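Local structure of malyl-CoA lyase/beta-methylmalyl-CoA lyase (5UGR) at residues H14-V20 with S34-F40; E274-R279 with L314-D319; R280-A284 with V296-G300. The protein is a magnesium-binding lyase of the HpcH/HpaI aldolase/citrate lyase family, built on a TIM barrel and assembled from six chains. All blocks are in the same frame, centred on the assembly; numbering follows the deposited sequence. Where two conformers were deposited one is given.

Contact 1: H14-V20 with S34-F40; sequences HRSELAV and SKADVIF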
loop_
_atom_site.group_PDB
_atom_site.type_symbol
_atom_site.label_atom_id
_atom_site.label_comp_id
_atom_site.label_asym_id
_atom_site.label_seq_id
_atom_site.Cartn_x
_atom_site.Cartn_y
_atom_site.Cartn_z
ATOM N N HIS A 14 -28.255 -12.798 -15.222
ATOM C CA HIS A 14 -27.903 -11.468 -15.698
ATOM C C HIS A 14 -27.440 -11.500 -17.165
ATOM O O HIS A 14 -26.396 -10.955 -17.525
ATOM C CB HIS A 14 -26.812 -10.943 -14.762
ATOM C CG HIS A 14 -26.580 -9.487 -14.820
ATOM N ND1 HIS A 14 -26.023 -8.797 -13.758
ATOM C CD2 HIS A 14 -26.812 -8.575 -15.781
ATOM C CE1 HIS A 14 -25.955 -7.521 -14.065
ATOM N NE2 HIS A 14 -26.403 -7.369 -15.293
ATOM N N ARG A 15 -28.205 -12.151 -18.024
ATOM C CA ARG A 15 -27.859 -12.228 -19.449
ATOM C C ARG A 15 -28.065 -10.916 -20.212
ATOM O O ARG A 15 -27.311 -10.570 -21.131
ATOM C CB ARG A 15 -28.664 -13.341 -20.123
ATOM C CG ARG A 15 -28.478 -14.724 -19.552
ATOM C CD ARG A 15 -29.543 -15.669 -20.016
ATOM N NE ARG A 15 -30.868 -15.210 -19.666
ATOM C CZ ARG A 15 -31.992 -15.674 -20.207
ATOM N NH1 ARG A 15 -31.985 -16.644 -21.119
ATOM N NH2 ARG A 15 -33.146 -15.183 -19.826
ATOM N N SER A 16 -29.153 -10.239 -19.860
ATOM C CA SER A 16 -29.623 -9.039 -20.512
ATOM C C SER A 16 -29.891 -7.978 -19.480
ATOM O O SER A 16 -30.500 -8.248 -18.425
ATOM C CB SER A 16 -30.899 -9.339 -21.324
ATOM O OG SER A 16 -31.894 -9.975 -20.546
ATOM N N GLU A 17 -29.407 -6.761 -19.777
ATOM C CA GLU A 17 -29.579 -5.619 -18.852
ATOM C C GLU A 17 -30.146 -4.477 -19.652
ATOM O O GLU A 17 -29.437 -3.857 -20.470
ATOM C CB GLU A 17 -28.230 -5.290 -18.223
ATOM C CG GLU A 17 -28.218 -4.069 -17.319
ATOM C CD GLU A 17 -26.922 -3.894 -16.520
ATOM O OE1 GLU A 17 -26.715 -2.803 -15.896
ATOM O OE2 GLU A 17 -26.117 -4.866 -16.501
ATOM N N LEU A 18 -31.443 -4.191 -19.424
ATOM C CA LEU A 18 -32.149 -3.181 -20.222
ATOM C C LEU A 18 -32.112 -1.839 -19.515
ATOM O O LEU A 18 -32.496 -1.738 -18.347
ATOM C CB LEU A 18 -33.601 -3.615 -20.413
ATOM C CG LEU A 18 -34.524 -2.658 -21.138
ATOM C CD1 LEU A 18 -34.142 -2.598 -22.602
ATOM C CD2 LEU A 18 -35.966 -3.094 -21.003
ATOM N N ALA A 19 -31.682 -0.815 -20.255
ATOM C CA ALA A 19 -31.652 0.555 -19.820
ATOM C C ALA A 19 -32.946 1.255 -20.174
ATOM O O ALA A 19 -33.332 1.260 -21.339
ATOM C CB ALA A 19 -30.522 1.269 -20.507
ATOM N N VAL A 20 -33.583 1.878 -19.189
ATOM C CA VAL A 20 -34.869 2.563 -19.437
ATOM C C VAL A 20 -34.828 3.967 -18.812
ATOM O O VAL A 20 -34.708 4.077 -17.606
ATOM C CB VAL A 20 -36.053 1.785 -18.870
ATOM C CG1 VAL A 20 -37.370 2.455 -19.320
ATOM C CG2 VAL A 20 -36.038 0.318 -19.239
ATOM N N SER A 34 -41.205 -6.900 -20.466
ATOM C CA SER A 34 -40.162 -7.395 -21.353
ATOM C C SER A 34 -39.539 -8.668 -20.791
ATOM O O SER A 34 -39.789 -9.095 -19.668
ATOM C CB SER A 34 -39.084 -6.356 -21.585
ATOM O OG SER A 34 -38.241 -6.268 -20.461
ATOM N N LYS A 35 -38.706 -9.247 -21.647
ATOM C CA LYS A 35 -37.930 -10.437 -21.337
ATOM C C LYS A 35 -36.525 -10.176 -20.782
ATOM O O LYS A 35 -35.724 -11.104 -20.632
ATOM C CB LYS A 35 -37.878 -11.351 -22.551
ATOM C CG LYS A 35 -39.250 -11.920 -22.951
ATOM C CD LYS A 35 -39.113 -12.765 -24.187
ATOM C CE LYS A 35 -40.510 -13.183 -24.655
ATOM N NZ LYS A 35 -40.372 -14.105 -25.823
ATOM N N ALA A 36 -36.245 -8.951 -20.399
ATOM C CA ALA A 36 -34.929 -8.632 -19.804
ATOM C C ALA A 36 -34.804 -9.291 -18.460
ATOM O O ALA A 36 -35.760 -9.351 -17.681
ATOM C CB ALA A 36 -34.801 -7.146 -19.625
ATOM N N ASP A 37 -33.583 -9.739 -18.152
ATOM C CA ASP A 37 -33.292 -10.300 -16.815
ATOM C C ASP A 37 -33.181 -9.222 -15.762
ATOM O O ASP A 37 -33.575 -9.405 -14.608
ATOM C CB ASP A 37 -32.004 -11.094 -16.837
ATOM C CG ASP A 37 -32.066 -12.399 -17.685
ATOM O OD1 ASP A 37 -33.182 -12.934 -17.890
ATOM O OD2 ASP A 37 -30.972 -12.913 -18.042
ATOM N N VAL A 38 -32.508 -8.143 -16.146
ATOM C CA VAL A 38 -32.188 -7.037 -15.250
ATOM C C VAL A 38 -32.643 -5.766 -15.959
ATOM O O VAL A 38 -32.432 -5.630 -17.156
ATOM C CB VAL A 38 -30.633 -6.947 -15.031
ATOM C CG1 VAL A 38 -30.261 -5.765 -14.162
ATOM C CG2 VAL A 38 -30.078 -8.232 -14.416
ATOM N N ILE A 39 -33.262 -4.853 -15.221
ATOM C CA ILE A 39 -33.620 -3.545 -15.760
ATOM C C ILE A 39 -33.043 -2.477 -14.865
ATOM O O ILE A 39 -33.182 -2.567 -13.637
ATOM C CB ILE A 39 -35.182 -3.338 -15.849
ATOM C CG1 ILE A 39 -35.741 -4.303 -16.900
ATOM C CG2 ILE A 39 -35.496 -1.868 -16.217
ATOM C CD1 ILE A 39 -37.261 -4.248 -17.053
ATOM N N PHE A 40 -32.402 -1.467 -15.460
ATOM C CA PHE A 40 -32.128 -0.268 -14.693
ATOM C C PHE A 40 -32.935 0.892 -15.189
ATOM O O PHE A 40 -33.048 1.122 -16.394
ATOM C CB PHE A 40 -30.614 0.077 -14.549
ATOM C CG PHE A 40 -29.926 0.639 -15.759
ATOM C CD1 PHE A 40 -30.012 1.974 -16.095
ATOM C CD2 PHE A 40 -29.014 -0.147 -16.460
ATOM C CE1 PHE A 40 -29.274 2.486 -17.149
ATOM C CE2 PHE A 40 -28.264 0.353 -17.492
ATOM C CZ PHE A 40 -28.394 1.710 -17.832
#
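D37 turns its carboxylate back beside its own backbone N (chi1 -67°), and R15 bends at chi3 (-58°) to lay its guanidinium almost in the same plane. The two residues stand at the entry of strands 16-21 and 38-42, the parallel first and second strands of the TIM barrel, joined through helix 25-32 in a beta-alpha-beta crossover. In their salt bridge D37 OD2 takes R15 NE on its syn lone pair at 2.8 Å. The anti lone pair of D37 OD2 receives R15 N at 2.9 Å, so one oxygen holds both backbone and side chain of the arginine. K324 is the salt-bridge partner of D37 OD1, whose position is less certain. S16 OG accepts D37 N at 2.9 Å and also pairs with N265. Farther along, parallel-sheet bonds alternate across the pair, including L18 N to V38 O at 2.9 Å. E17, A19, V38 and F40 share one face of the sheet, L18 and I39 the other, toward helix 25-32. V38 CG2 makes a CH-pi contact over a face of the H14 ring, which is held by the hydrogen bond from H14 NE2 to E17 OE2, 2.8 Å. In a second CH-pi contact A19 CA lies 4.0 Å from the F40 ring centroid, almost directly over it.

Contact 2: E274-R279 with L314-D319; sequences EVTKAR and LIQKAD
Two helices that follow the barrel strands in the chain, 272-291 and 305-322, cross here, with E274, V275, A278 and R279 of one meeting L314, I315, A318 and D319 of the other. The segment axes approach to 9.7 Å at an angle of 123°. A278 points its methyl at the partner helix, where A278 CB lies 3.6 Å from I315 CD1. I315 CD1 also meets R279 CG at 3.5 Å. L314, its side chain at about a right angle to that of E274, brings CD2 to 3.8 Å from E274 CG and 4.0 Å from A278 CB. V275 spreads its two methyls over A318, with V275 CG1 3.9 Å from A318 CB. On the exposed flank R279 bends at chi2 (-149°) and reaches over I315, whose CD1 lies over one guanidinium face. At the guanidinium edge D319 OD1 accepts R279 NH2 at 3.1 Å and R279 NH1 at 3.2 Å, the guanidinium and carboxylate planes only 15° apart. At the other end E274 packs on R173 of a second subunit. Two helices that come after the last barrel strand, 252-255, are thus packed across each other through an apolar seam, with the R279-D319 salt bridge on its exposed flank.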
loop_
_atom_site.group_PDB
_atom_site.type_symbol
_atom_site.label_atom_id
_atom_site.label_comp_id
_atom_site.label_asym_id
_atom_site.label_seq_id
_atom_site.Cartn_x
_atom_site.Cartn_y
_atom_site.Cartn_z
ATOM N N GLU A 274 -21.944 -27.131 -19.999
ATOM C CA GLU A 274 -21.378 -26.511 -18.805
ATOM C C GLU A 274 -22.302 -26.647 -17.601
ATOM O O GLU A 274 -21.805 -26.805 -16.473
ATOM C CB GLU A 274 -20.879 -25.073 -19.062
ATOM C CG GLU A 274 -21.874 -23.994 -19.044
ATOM C CD GLU A 274 -21.243 -22.666 -19.621
ATOM O OE1 GLU A 274 -21.610 -22.261 -20.768
ATOM O OE2 GLU A 274 -20.367 -22.040 -18.946
ATOM N N VAL A 275 -23.617 -26.651 -17.838
ATOM C CA VAL A 275 -24.580 -26.863 -16.758
ATOM C C VAL A 275 -24.460 -28.309 -16.271
ATOM O O VAL A 275 -24.432 -28.547 -15.068
ATOM C CB VAL A 275 -26.002 -26.502 -17.181
ATOM C CG1 VAL A 275 -27.060 -26.905 -16.163
ATOM C CG2 VAL A 275 -26.108 -24.954 -17.456
ATOM N N THR A 276 -24.424 -29.269 -17.207
ATOM C CA THR A 276 -24.233 -30.666 -16.821
ATOM C C THR A 276 -22.980 -30.912 -15.987
ATOM O O THR A 276 -23.081 -31.552 -14.906
ATOM C CB THR A 276 -24.292 -31.565 -18.051
ATOM O OG1 THR A 276 -25.636 -31.480 -18.551
ATOM C CG2 THR A 276 -23.897 -33.023 -17.707
ATOM N N LYS A 277 -21.858 -30.309 -16.392
ATOM C CA LYS A 277 -20.631 -30.431 -15.590
ATOM C C LYS A 277 -20.797 -29.890 -14.189
ATOM O O LYS A 277 -20.320 -30.512 -13.203
ATOM C CB LYS A 277 -19.441 -29.760 -16.259
ATOM C CG LYS A 277 -18.159 -29.793 -15.433
ATOM C CD LYS A 277 -16.912 -29.316 -16.160
ATOM C CE LYS A 277 -15.703 -30.012 -15.513
ATOM N NZ LYS A 277 -14.389 -29.517 -15.993
ATOM N N ALA A 278 -21.412 -28.717 -14.081
ATOM C CA ALA A 278 -21.712 -28.146 -12.771
ATOM C C ALA A 278 -22.609 -29.081 -11.921
ATOM O O ALA A 278 -22.343 -29.278 -10.716
ATOM C CB ALA A 278 -22.287 -26.720 -12.860
ATOM N N ARG A 279 -23.640 -29.660 -12.535
ATOM C CA ARG A 279 -24.526 -30.588 -11.806
ATOM C C ARG A 279 -23.778 -31.817 -11.328
ATOM O O ARG A 279 -23.992 -32.291 -10.204
ATOM C CB ARG A 279 -25.751 -31.005 -12.629
ATOM C CG ARG A 279 -26.686 -29.825 -12.916
ATOM C CD ARG A 279 -28.143 -30.185 -13.029
ATOM N NE ARG A 279 -28.949 -29.092 -13.545
ATOM C CZ ARG A 279 -29.600 -28.162 -12.823
ATOM N NH1 ARG A 279 -29.566 -28.116 -11.472
ATOM N NH2 ARG A 279 -30.305 -27.244 -13.493
ATOM N N LEU A 314 -23.183 -21.241 -11.070
ATOM C CA LEU A 314 -23.726 -21.536 -12.396
ATOM C C LEU A 314 -25.079 -22.238 -12.303
ATOM O O LEU A 314 -25.989 -21.950 -13.097
ATOM C CB LEU A 314 -22.775 -22.360 -13.237
ATOM C CG LEU A 314 -23.251 -22.674 -14.658
ATOM C CD1 LEU A 314 -23.489 -21.392 -15.439
ATOM C CD2 LEU A 314 -22.208 -23.555 -15.322
ATOM N N ILE A 315 -25.217 -23.155 -11.355
ATOM C CA ILE A 315 -26.483 -23.848 -11.167
ATOM C C ILE A 315 -27.594 -22.927 -10.721
ATOM O O ILE A 315 -28.741 -23.059 -11.165
ATOM C CB ILE A 315 -26.343 -25.054 -10.262
ATOM C CG1 ILE A 315 -25.515 -26.155 -10.949
ATOM C CG2 ILE A 315 -27.712 -25.624 -9.879
ATOM C CD1 ILE A 315 -25.848 -26.470 -12.407
ATOM N N GLN A 316 -27.281 -21.982 -9.844
ATOM C CA GLN A 316 -28.321 -21.060 -9.400
ATOM C C GLN A 316 -28.869 -20.277 -10.596
ATOM O O GLN A 316 -30.061 -20.008 -10.689
ATOM C CB GLN A 316 -27.814 -20.116 -8.275
ATOM C CG GLN A 316 -27.653 -20.777 -6.881
ATOM C CD GLN A 316 -28.919 -21.398 -6.286
ATOM O OE1 GLN A 316 -28.885 -22.558 -5.845
ATOM N NE2 GLN A 316 -30.028 -20.648 -6.251
ATOM N N LYS A 317 -27.973 -19.882 -11.479
ATOM C CA LYS A 317 -28.308 -19.224 -12.749
ATOM C C LYS A 317 -29.128 -20.090 -13.744
ATOM O O LYS A 317 -30.145 -19.625 -14.318
ATOM C CB LYS A 317 -27.023 -18.628 -13.395
ATOM C CG LYS A 317 -26.558 -17.254 -12.868
ATOM C CD LYS A 317 -25.680 -17.282 -11.608
ATOM C CE LYS A 317 -24.345 -16.551 -11.711
ATOM N NZ LYS A 317 -24.371 -15.072 -11.417
ATOM N N ALA A 318 -28.735 -21.356 -13.914
ATOM C CA ALA A 318 -29.481 -22.311 -14.737
ATOM C C ALA A 318 -30.880 -22.561 -14.168
ATOM O O ALA A 318 -31.880 -22.678 -14.890
ATOM C CB ALA A 318 -28.714 -23.629 -14.845
ATOM N N ASP A 319 -30.951 -22.634 -12.847
ATOM C CA ASP A 319 -32.234 -22.898 -12.189
ATOM C C ASP A 319 -33.152 -21.718 -12.435
ATOM O O ASP A 319 -34.351 -21.883 -12.612
ATOM C CB ASP A 319 -32.039 -23.087 -10.684
ATOM C CG ASP A 319 -31.376 -24.441 -10.318
ATOM O OD1 ASP A 319 -31.185 -25.352 -11.209
ATOM O OD2 ASP A 319 -31.122 -24.596 -9.087
#

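Contact 3: R280-A284 with V296-G300; sequences RILEA and VSLDG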
loop_
_atom_site.group_PDB
_atom_site.type_symbol
_atom_site.label_atom_id
_atom_site.label_comp_id
_atom_site.label_asym_id
_atom_site.label_seq_id
_atom_site.Cartn_x
_atom_site.Cartn_y
_atom_site.Cartn_z
ATOM N N ARG A 280 -22.838 -32.258 -12.123
ATOM C CA ARG A 280 -22.051 -33.431 -11.748
ATOM C C ARG A 280 -21.061 -33.136 -10.652
ATOM O O ARG A 280 -20.759 -34.001 -9.836
ATOM C CB ARG A 280 -21.313 -33.981 -12.960
ATOM C CG ARG A 280 -22.307 -34.555 -13.987
ATOM C CD ARG A 280 -21.605 -35.200 -15.151
ATOM N NE ARG A 280 -20.919 -36.424 -14.753
ATOM C CZ ARG A 280 -19.619 -36.693 -14.984
ATOM N NH1 ARG A 280 -18.861 -35.882 -15.668
ATOM N NH2 ARG A 280 -19.063 -37.809 -14.520
ATOM N N ILE A 281 -20.560 -31.903 -10.627
ATOM C CA ILE A 281 -19.753 -31.452 -9.516
ATOM C C ILE A 281 -20.567 -31.503 -8.206
ATOM O O ILE A 281 -20.063 -31.973 -7.189
ATOM C CB ILE A 281 -19.130 -30.070 -9.787
ATOM C CG1 ILE A 281 -17.987 -30.197 -10.804
ATOM C CG2 ILE A 281 -18.607 -29.453 -8.511
ATOM C CD1 ILE A 281 -17.494 -28.858 -11.390
ATOM N N LEU A 282 -21.796 -30.994 -8.240
ATOM C CA LEU A 282 -22.646 -30.980 -7.039
ATOM C C LEU A 282 -22.950 -32.431 -6.605
ATOM O O LEU A 282 -22.950 -32.708 -5.409
ATOM C CB LEU A 282 -23.939 -30.157 -7.262
ATOM C CG LEU A 282 -23.789 -28.671 -7.632
ATOM C CD1 LEU A 282 -25.096 -27.944 -7.364
ATOM C CD2 LEU A 282 -22.607 -27.994 -6.982
ATOM N N GLU A 283 -23.185 -33.324 -7.568
ATOM C CA GLU A 283 -23.433 -34.714 -7.154
ATOM C C GLU A 283 -22.122 -35.339 -6.639
ATOM O O GLU A 283 -22.169 -36.071 -5.662
ATOM C CB GLU A 283 -24.143 -35.523 -8.237
ATOM C CG GLU A 283 -25.628 -35.183 -8.424
ATOM C CD GLU A 283 -26.493 -35.669 -7.303
ATOM O OE1 GLU A 283 -26.642 -36.883 -7.172
ATOM O OE2 GLU A 283 -27.023 -34.842 -6.551
ATOM N N ALA A 284 -20.968 -34.967 -7.179
ATOM C CA ALA A 284 -19.692 -35.453 -6.638
ATOM C C ALA A 284 -19.441 -34.972 -5.218
ATOM O O ALA A 284 -18.840 -35.681 -4.384
ATOM C CB ALA A 284 -18.538 -35.015 -7.541
ATOM N N VAL A 296 -13.445 -33.887 -2.902
ATOM C CA VAL A 296 -14.400 -34.151 -3.959
ATOM C C VAL A 296 -13.626 -34.533 -5.231
ATOM O O VAL A 296 -12.657 -33.880 -5.610
ATOM C CB VAL A 296 -15.245 -32.895 -4.172
ATOM C CG1 VAL A 296 -16.186 -33.051 -5.356
ATOM C CG2 VAL A 296 -15.978 -32.501 -2.895
ATOM N N SER A 297 -14.062 -35.596 -5.898
ATOM C CA SER A 297 -13.442 -36.119 -7.092
ATOM C C SER A 297 -14.524 -36.229 -8.191
ATOM O O SER A 297 -15.658 -36.694 -7.926
ATOM C CB SER A 297 -12.978 -37.582 -6.740
ATOM O OG SER A 297 -12.265 -38.064 -7.753
ATOM N N LEU A 298 -14.198 -35.849 -9.398
ATOM C CA LEU A 298 -15.031 -36.055 -10.575
ATOM C C LEU A 298 -14.160 -36.508 -11.719
ATOM O O LEU A 298 -13.205 -35.850 -12.080
ATOM C CB LEU A 298 -15.722 -34.760 -10.970
ATOM C CG LEU A 298 -16.667 -34.851 -12.183
ATOM C CD1 LEU A 298 -17.831 -35.763 -11.877
ATOM C CD2 LEU A 298 -17.202 -33.500 -12.552
ATOM N N ASP A 299 -14.492 -37.662 -12.306
ATOM C CA ASP A 299 -13.752 -38.215 -13.435
ATOM C C ASP A 299 -12.251 -38.257 -13.147
ATOM O O ASP A 299 -11.423 -37.985 -13.999
ATOM C CB ASP A 299 -14.073 -37.462 -14.722
ATOM C CG ASP A 299 -15.557 -37.427 -15.041
ATOM O OD1 ASP A 299 -16.291 -38.370 -14.722
ATOM O OD2 ASP A 299 -16.013 -36.418 -15.581
ATOM N N GLY A 300 -11.901 -38.610 -11.919
ATOM C CA GLY A 300 -10.491 -38.786 -11.559
ATOM C C GLY A 300 -9.706 -37.513 -11.232
ATOM O O GLY A 300 -8.475 -37.555 -11.124
HETATM O O HOH W 1 -16.495 -37.136 -4.896
#
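R280 leaves helix 272-291 pointing at the segment 296-300, and a turn at chi3 (69°) brings its guanidinium end-on to the D299 carboxylate. Their salt bridge pairs one nitrogen with each oxygen: R280 NH2 reaches D299 OD1 at 2.8 Å, and R280 NH1 reaches D299 OD2 at 2.9 Å. The two flat groups are 25° apart, so the fork is only slightly twisted. L298, its CG trans to the backbone N (chi1 -178°), sends its branches to separate places. L298 CD1 lies over one face of the guanidinium, 3.6 Å from R280 NH2, while L298 CD2 meets I281 CG1 at 3.8 Å. Strand 296-298 pairs antiparallel with strand 301-303 in a beta hairpin, and D299 and G300 at its tip have the positive phi values of a type I' turn, which here puts the aspartate within reach of the helix. I303 of the returning strand touches I281, V296 and L298. Nearer the start of the hairpin, A284 is pressed on the strand: A284 CB lies 3.4 Å from S297 O, and V296 CG1 packs on the same methyl. A water bridges the two backbones, donating to A284 O at 2.8 Å and accepting from S297 N at 3.0 Å.

Contact 1 is a buried piece of the barrel wall, whereas contacts 2 and 3 are partly buried and stand farther from the chain centre. Successive turns of helix 272-291 serve both outer contacts: 274-279 meets helix 305-322, then 280-284 meets the hairpin, so contact 3 is nested within the loop closed by contact 2, and I315 packs on L282 between them. Direct backbone hydrogen bonds cross contact 1 alone, beside its side-chain contacts; contacts 2 and 3 join through side chains, with one water bridging backbones in contact 3. Each has an arginine-aspartate pair, buried in contact 1 but on the exposed flank in contacts 2 and 3, where all four residues are solvent-exposed. The centres of contacts 1 and 3 are about 34 Å apart.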